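Local coordinates for protein taurocyamine kinase (Schistosoma mansoni, PDB 4WOD) that reversibly transfers a phosphoryl group between ATP and taurocyamine, as a duplicated phosphagen kinase of the ATP:guanido phosphotransferase family, at residues A[99-110]-A[234-245]. The protein carries 4 engineered substitutions. Sequence-based numbering, arbitrary orientation.
Sequences FGDLKSLSFTDL and GGLTAVYKRLAD. Engineered in segment 234-245: Gly-235 (natural residue Asp), Thr-237 (natural residue Ile).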
ATOM      1  N   PHE A  99      24.997  -8.908  19.541  1.00 18.30           N
ATOM      2  CA  PHE A  99      24.919  -9.782  18.374  1.00 20.89           C
ATOM      3  C   PHE A  99      24.416 -11.169  18.793  1.00 22.03           C
ATOM      4  O   PHE A  99      23.952 -11.955  17.959  1.00 18.63           O
ATOM      5  CB  PHE A  99      26.290  -9.885  17.653  1.00 16.47           C
ATOM      6  CG  PHE A  99      26.609  -8.686  16.772  1.00 22.14           C
ATOM      7  CD1 PHE A  99      26.183  -8.639  15.451  1.00 13.69           C
ATOM      8  CD2 PHE A  99      27.314  -7.599  17.284  1.00 17.59           C
ATOM      9  CE1 PHE A  99      26.450  -7.537  14.652  1.00 17.68           C
ATOM     10  CE2 PHE A  99      27.579  -6.481  16.489  1.00 16.94           C
ATOM     11  CZ  PHE A  99      27.146  -6.463  15.162  1.00 18.22           C
ATOM     12  N   GLY A 100      24.493 -11.453  20.089  1.00 20.97           N
ATOM     13  CA  GLY A 100      24.028 -12.727  20.620  1.00 23.37           C
ATOM     14  C   GLY A 100      25.191 -13.648  20.957  1.00 28.85           C
ATOM     15  O   GLY A 100      26.352 -13.313  20.729  1.00 26.50           O
ATOM     16  N   ASP A 101      24.877 -14.817  21.495  1.00 29.88           N
ATOM     17  CA  ASP A 101      25.884 -15.834  21.773  1.00 28.29           C
ATOM     18  C   ASP A 101      26.298 -16.531  20.487  1.00 30.26           C
ATOM     19  O   ASP A 101      25.655 -17.494  20.063  1.00 33.29           O
ATOM     20  CB  ASP A 101      25.333 -16.847  22.777  1.00 33.77           C
ATOM     21  CG  ASP A 101      26.384 -17.797  23.292  1.00 36.79           C
ATOM     22  OD1 ASP A 101      27.547 -17.715  22.849  1.00 39.86           O
ATOM     23  OD2 ASP A 101      26.030 -18.647  24.137  1.00 40.03           O
ATOM     24  N   LEU A 102      27.376 -16.056  19.872  1.00 31.01           N
ATOM     25  CA  LEU A 102      27.757 -16.516  18.542  1.00 25.06           C
ATOM     26  C   LEU A 102      28.011 -18.020  18.493  1.00 33.67           C
ATOM     27  O   LEU A 102      27.576 -18.684  17.562  1.00 32.79           O
ATOM     28  CB  LEU A 102      28.989 -15.758  18.045  1.00 27.13           C
ATOM     29  CG  LEU A 102      28.748 -14.255  17.881  1.00 24.85           C
ATOM     30  CD1 LEU A 102      29.878 -13.582  17.123  1.00 30.01           C
ATOM     31  CD2 LEU A 102      27.418 -13.996  17.189  1.00 25.57           C
ATOM     32  N   LYS A 103      28.692 -18.562  19.496  1.00 27.82           N
ATOM     33  CA  LYS A 103      29.015 -19.991  19.497  1.00 34.99           C
ATOM     34  C   LYS A 103      27.771 -20.903  19.404  1.00 36.22           C
ATOM     35  O   LYS A 103      27.838 -21.986  18.821  1.00 37.27           O
ATOM     36  CB  LYS A 103      29.833 -20.346  20.748  1.00 36.04           C
ATOM     37  CG  LYS A 103      30.672 -19.185  21.298  1.00 42.73           C
ATOM     38  CD  LYS A 103      31.161 -19.455  22.727  1.00 48.91           C
ATOM     39  CE  LYS A 103      30.138 -19.014  23.763  1.00 50.08           C
ATOM     40  NZ  LYS A 103      30.644 -19.092  25.164  1.00 52.95           N
ATOM     41  N   SER A 104      26.640 -20.461  19.958  1.00 33.18           N
ATOM     42  CA  SER A 104      25.443 -21.300  20.008  1.00 33.82           C
ATOM     43  C   SER A 104      24.315 -20.800  19.095  1.00 36.81           C
ATOM     44  O   SER A 104      23.248 -21.413  19.008  1.00 34.53           O
ATOM     45  CB  SER A 104      24.923 -21.390  21.444  1.00 37.32           C
ATOM     46  OG  SER A 104      24.199 -20.224  21.788  1.00 35.98           O
ATOM     47  N   LEU A 105      24.542 -19.682  18.418  1.00 29.24           N
ATOM     48  CA  LEU A 105      23.503 -19.114  17.577  1.00 27.60           C
ATOM     49  C   LEU A 105      23.348 -19.905  16.284  1.00 23.42           C
ATOM     50  O   LEU A 105      24.334 -20.268  15.633  1.00 25.23           O
ATOM     51  CB  LEU A 105      23.809 -17.660  17.267  1.00 30.65           C
ATOM     52  CG  LEU A 105      22.841 -16.977  16.309  1.00 30.78           C
ATOM     53  CD1 LEU A 105      21.513 -16.729  16.986  1.00 29.91           C
ATOM     54  CD2 LEU A 105      23.445 -15.681  15.813  1.00 31.61           C
ATOM     55  N   SER A 106      22.101 -20.165  15.909  1.00 27.18           N
ATOM     56  CA  SER A 106      21.827 -20.918  14.698  1.00 25.16           C
ATOM     57  C   SER A 106      20.454 -20.604  14.108  1.00 26.99           C
ATOM     58  O   SER A 106      19.443 -20.664  14.802  1.00 32.81           O
ATOM     59  CB  SER A 106      21.932 -22.415  14.979  1.00 28.87           C
ATOM     60  OG  SER A 106      21.579 -23.156  13.833  1.00 36.12           O
ATOM     61  N   PHE A 107      20.450 -20.276  12.822  1.00 24.63           N
ATOM     62  CA  PHE A 107      19.236 -20.059  12.030  1.00 20.36           C
ATOM     63  C   PHE A 107      19.094 -21.105  10.927  1.00 18.83           C
ATOM     64  O   PHE A 107      20.090 -21.494  10.319  1.00 23.54           O
ATOM     65  CB  PHE A 107      19.276 -18.685  11.373  1.00 16.39           C
ATOM     66  CG  PHE A 107      19.202 -17.558  12.337  1.00 18.76           C
ATOM     67  CD1 PHE A 107      17.999 -17.249  12.966  1.00 18.31           C
ATOM     68  CD2 PHE A 107      20.315 -16.803  12.614  1.00 20.52           C
ATOM     69  CE1 PHE A 107      17.924 -16.202  13.852  1.00 20.85           C
ATOM     70  CE2 PHE A 107      20.246 -15.748  13.505  1.00 21.58           C
ATOM     71  CZ  PHE A 107      19.059 -15.448  14.122  1.00 19.94           C
ATOM     72  N   THR A 108      17.869 -21.511  10.615  1.00 21.69           N
ATOM     73  CA  THR A 108      17.678 -22.470   9.533  1.00 23.18           C
ATOM     74  C   THR A 108      18.146 -21.828   8.231  1.00 21.72           C
ATOM     75  O   THR A 108      18.084 -20.600   8.078  1.00 20.15           O
ATOM     76  CB  THR A 108      16.200 -22.944   9.409  1.00 21.94           C
ATOM     77  OG1 THR A 108      15.336 -21.810   9.258  1.00 24.15           O
ATOM     78  CG2 THR A 108      15.791 -23.728  10.646  1.00 22.86           C
ATOM     79  N   ASP A 109      18.661 -22.640   7.313  1.00 18.52           N
ATOM     80  CA  ASP A 109      19.066 -22.126   6.016  1.00 21.93           C
ATOM     81  C   ASP A 109      17.816 -21.651   5.289  1.00 21.58           C
ATOM     82  O   ASP A 109      16.827 -22.388   5.230  1.00 18.28           O
ATOM     83  CB  ASP A 109      19.788 -23.182   5.189  1.00 21.70           C
ATOM     84  CG  ASP A 109      20.457 -22.585   3.967  1.00 23.92           C
ATOM     85  OD1 ASP A 109      19.725 -22.180   3.038  1.00 22.87           O
ATOM     86  OD2 ASP A 109      21.714 -22.501   3.940  1.00 32.31           O
ATOM     87  N   LEU A 110      17.851 -20.444   4.719  1.00 14.76           N
ATOM     88  CA  LEU A 110      16.622 -19.874   4.166  1.00 14.64           C
ATOM     89  C   LEU A 110      16.162 -20.565   2.883  1.00 15.72           C
ATOM     90  O   LEU A 110      15.004 -20.411   2.462  1.00 18.20           O
ATOM     91  CB  LEU A 110      16.801 -18.362   3.932  1.00 16.87           C
ATOM     92  CG  LEU A 110      16.628 -17.590   5.244  1.00 15.47           C
ATOM     93  CD1 LEU A 110      16.931 -16.081   5.117  1.00 15.94           C
ATOM     94  CD2 LEU A 110      15.228 -17.820   5.803  1.00 16.85           C
ATOM     95  N   GLY A 234      21.430 -19.350   1.064  1.00 17.83           N
ATOM     96  CA  GLY A 234      20.645 -18.889   2.189  1.00 18.74           C
ATOM     97  C   GLY A 234      21.255 -19.098   3.571  1.00 20.22           C
ATOM     98  O   GLY A 234      20.522 -19.117   4.572  1.00 16.97           O
ATOM     99  N   GLY A 235      22.580 -19.242   3.635  1.00 18.52           N
ATOM    100  CA  GLY A 235      23.272 -19.440   4.903  1.00 17.18           C
ATOM    101  C   GLY A 235      23.375 -18.163   5.744  1.00 18.19           C
ATOM    102  O   GLY A 235      24.471 -17.628   5.929  1.00 19.74           O
ATOM    103  N   LEU A 236      22.243 -17.675   6.255  1.00 14.98           N
ATOM    104  CA  LEU A 236      22.223 -16.466   7.094  1.00 14.54           C
ATOM    105  C   LEU A 236      23.121 -16.602   8.324  1.00 22.40           C
ATOM    106  O   LEU A 236      23.778 -15.647   8.734  1.00 19.97           O
ATOM    107  CB  LEU A 236      20.791 -16.132   7.537  1.00 17.23           C
ATOM    108  CG  LEU A 236      20.626 -14.955   8.515  1.00 15.85           C
ATOM    109  CD1 LEU A 236      20.991 -13.664   7.825  1.00 18.20           C
ATOM    110  CD2 LEU A 236      19.213 -14.863   9.074  1.00 16.83           C
ATOM    111  N   THR A 237      23.155 -17.795   8.908  1.00 21.83           N
ATOM    112  CA  THR A 237      23.953 -18.033  10.110  1.00 20.65           C
ATOM    113  C   THR A 237      25.441 -17.685   9.946  1.00 20.00           C
ATOM    114  O   THR A 237      25.999 -16.930  10.751  1.00 21.66           O
ATOM    115  CB  THR A 237      23.835 -19.508  10.551  1.00 21.99           C
ATOM    116  OG1 THR A 237      22.489 -19.756  10.985  1.00 24.36           O
ATOM    117  CG2 THR A 237      24.812 -19.792  11.689  1.00 20.24           C
ATOM    118  N   ALA A 238      26.063 -18.234   8.904  1.00 17.83           N
ATOM    119  CA  ALA A 238      27.478 -17.992   8.597  1.00 20.00           C
ATOM    120  C   ALA A 238      27.733 -16.521   8.222  1.00 20.74           C
ATOM    121  O   ALA A 238      28.679 -15.904   8.706  1.00 19.88           O
ATOM    122  CB  ALA A 238      27.928 -18.911   7.469  1.00 17.05           C
ATOM    123  N   VAL A 239      26.875 -15.967   7.371  1.00 20.10           N
ATOM    124  CA  VAL A 239      27.015 -14.573   6.932  1.00 17.50           C
ATOM    125  C   VAL A 239      27.022 -13.638   8.139  1.00 18.83           C
ATOM    126  O   VAL A 239      27.874 -12.749   8.255  1.00 16.00           O
ATOM    127  CB  VAL A 239      25.877 -14.161   5.971  1.00 16.71           C
ATOM    128  CG1 VAL A 239      25.964 -12.672   5.610  1.00 15.95           C
ATOM    129  CG2 VAL A 239      25.910 -15.015   4.732  1.00 19.34           C
ATOM    130  N   TYR A 240      26.069 -13.863   9.036  1.00 17.85           N
ATOM    131  CA  TYR A 240      25.879 -13.008  10.207  1.00 19.92           C
ATOM    132  C   TYR A 240      27.005 -13.170  11.212  1.00 21.56           C
ATOM    133  O   TYR A 240      27.507 -12.184  11.732  1.00 16.62           O
ATOM    134  CB  TYR A 240      24.540 -13.309  10.866  1.00 13.26           C
ATOM    135  CG  TYR A 240      24.259 -12.576  12.165  1.00 16.54           C
ATOM    136  CD1 TYR A 240      23.823 -11.258  12.168  1.00 15.07           C
ATOM    137  CD2 TYR A 240      24.388 -13.224  13.383  1.00 16.58           C
ATOM    138  CE1 TYR A 240      23.533 -10.596  13.350  1.00 14.37           C
ATOM    139  CE2 TYR A 240      24.120 -12.575  14.575  1.00 16.93           C
ATOM    140  CZ  TYR A 240      23.695 -11.258  14.557  1.00 18.65           C
ATOM    141  OH  TYR A 240      23.416 -10.624  15.745  1.00 17.02           O
ATOM    142  N   LYS A 241      27.388 -14.416  11.483  1.00 17.03           N
ATOM    143  CA  LYS A 241      28.519 -14.683  12.362  1.00 19.64           C
ATOM    144  C   LYS A 241      29.793 -14.058  11.826  1.00 19.16           C
ATOM    145  O   LYS A 241      30.563 -13.479  12.591  1.00 20.81           O
ATOM    146  CB  LYS A 241      28.729 -16.187  12.546  1.00 22.28           C
ATOM    147  CG  LYS A 241      27.855 -16.799  13.615  1.00 26.67           C
ATOM    148  CD  LYS A 241      28.136 -18.296  13.790  1.00 28.05           C
ATOM    149  CE  LYS A 241      26.997 -18.955  14.576  1.00 36.58           C
ATOM    150  NZ  LYS A 241      27.307 -20.342  15.079  1.00 37.17           N
ATOM    151  N   ARG A 242      30.022 -14.190  10.522  1.00 18.81           N
ATOM    152  CA  ARG A 242      31.227 -13.644   9.897  1.00 20.39           C
ATOM    153  C   ARG A 242      31.271 -12.130  10.081  1.00 20.09           C
ATOM    154  O   ARG A 242      32.308 -11.565  10.423  1.00 18.24           O
ATOM    155  CB  ARG A 242      31.284 -13.990   8.409  1.00 19.02           C
ATOM    156  CG  ARG A 242      32.533 -13.520   7.694  1.00 18.01           C
ATOM    157  CD  ARG A 242      32.405 -13.813   6.209  1.00 23.02           C
ATOM    158  NE  ARG A 242      31.805 -15.123   6.072  1.00 32.15           N
ATOM    159  CZ  ARG A 242      30.818 -15.434   5.243  1.00 24.02           C
ATOM    160  NH1 ARG A 242      30.321 -14.540   4.411  1.00 20.34           N
ATOM    161  NH2 ARG A 242      30.347 -16.668   5.245  1.00 22.89           N
ATOM    162  N   LEU A 243      30.125 -11.488   9.870  1.00 18.49           N
ATOM    163  CA  LEU A 243      30.013 -10.054  10.091  1.00 20.38           C
ATOM    164  C   LEU A 243      30.249  -9.670  11.542  1.00 19.07           C
ATOM    165  O   LEU A 243      31.006  -8.741  11.819  1.00 20.29           O
ATOM    166  CB  LEU A 243      28.647  -9.541   9.669  1.00 18.02           C
ATOM    167  CG  LEU A 243      28.488  -8.027   9.851  1.00 18.19           C
ATOM    168  CD1 LEU A 243      29.424  -7.263   8.932  1.00 15.39           C
ATOM    169  CD2 LEU A 243      27.038  -7.614   9.584  1.00 14.18           C
ATOM    170  N   ALA A 244      29.587 -10.374  12.462  1.00 20.16           N
ATOM    171  CA  ALA A 244      29.645 -10.035  13.880  1.00 21.44           C
ATOM    172  C   ALA A 244      31.075 -10.156  14.396  1.00 21.60           C
ATOM    173  O   ALA A 244      31.558  -9.279  15.117  1.00 18.89           O
ATOM    174  CB  ALA A 244      28.724 -10.926  14.684  1.00 18.83           C
ATOM    175  N   ASP A 245      31.747 -11.245  14.033  1.00 22.27           N
ATOM    176  CA  ASP A 245      33.129 -11.470  14.489  1.00 24.30           C
ATOM    177  C   ASP A 245      34.049 -10.318  14.098  1.00 21.05           C
ATOM    178  O   ASP A 245      34.818  -9.832  14.927  1.00 24.10           O
ATOM    179  CB  ASP A 245      33.704 -12.772  13.932  1.00 22.06           C
ATOM    180  CG  ASP A 245      33.217 -14.000  14.676  1.00 35.62           C
ATOM    181  OD1 ASP A 245      32.657 -13.847  15.783  1.00 35.54           O
ATOM    182  OD2 ASP A 245      33.420 -15.124  14.158  1.00 41.64           O
TER
HETATM  183  O   HOH W   1      29.729 -20.914  16.236  1.00 44.95           O
HETATM  184  O   HOH W   2      21.374 -20.096   7.976  1.00 22.35           O
HETATM  185  O   HOH W   3      21.528 -22.267   0.790  1.00 24.34           O
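Tyr-240 and Ala-244 receive Phe-99 where the linker between helix 74-84 and strand 117-126 runs over helix 236-251, which packs on the antiparallel sheet of the first phosphagen kinase repeat. Packing is tight here. Ala-244, small enough to let a ring lie close, sets its CA over one face of Phe-99, 4.2 Å from the ring centroid. A chi1 of 175° carries the Tyr-240 ring out toward the linker, and its OH donates to Phe-99 O at 2.6 Å, in the carbonyl plane and on a lone pair. A tyrosine suits the place by pairing this buried polar tip with a flat apolar ring, against which Leu-105 CD2 packs 3.4 Å from Tyr-240 CE2. Val-335 of helix 331-355 also touches the Tyr-240 side chain.

The solvent side is looser. There the long, extended Lys-241 spans to the linker, where NZ makes weak bonds to Leu-102 O and Leu-105 O and a firmer one to a water at 2.7 Å. Farther along, OG1 of the engineered Thr-237 accepts a hydrogen bond from Phe-107 N, 2.8 Å away.

Beside predicted ATP-site residue Thr-120 the fit closes again: Asp-109 OD1, bonded to Asn-111 N, fills the space that a CB on Gly-234 would need. Gly-234 O accepts bonds from Leu-110 N and Leu-236 N, which reach it from opposite faces of its carbonyl plane.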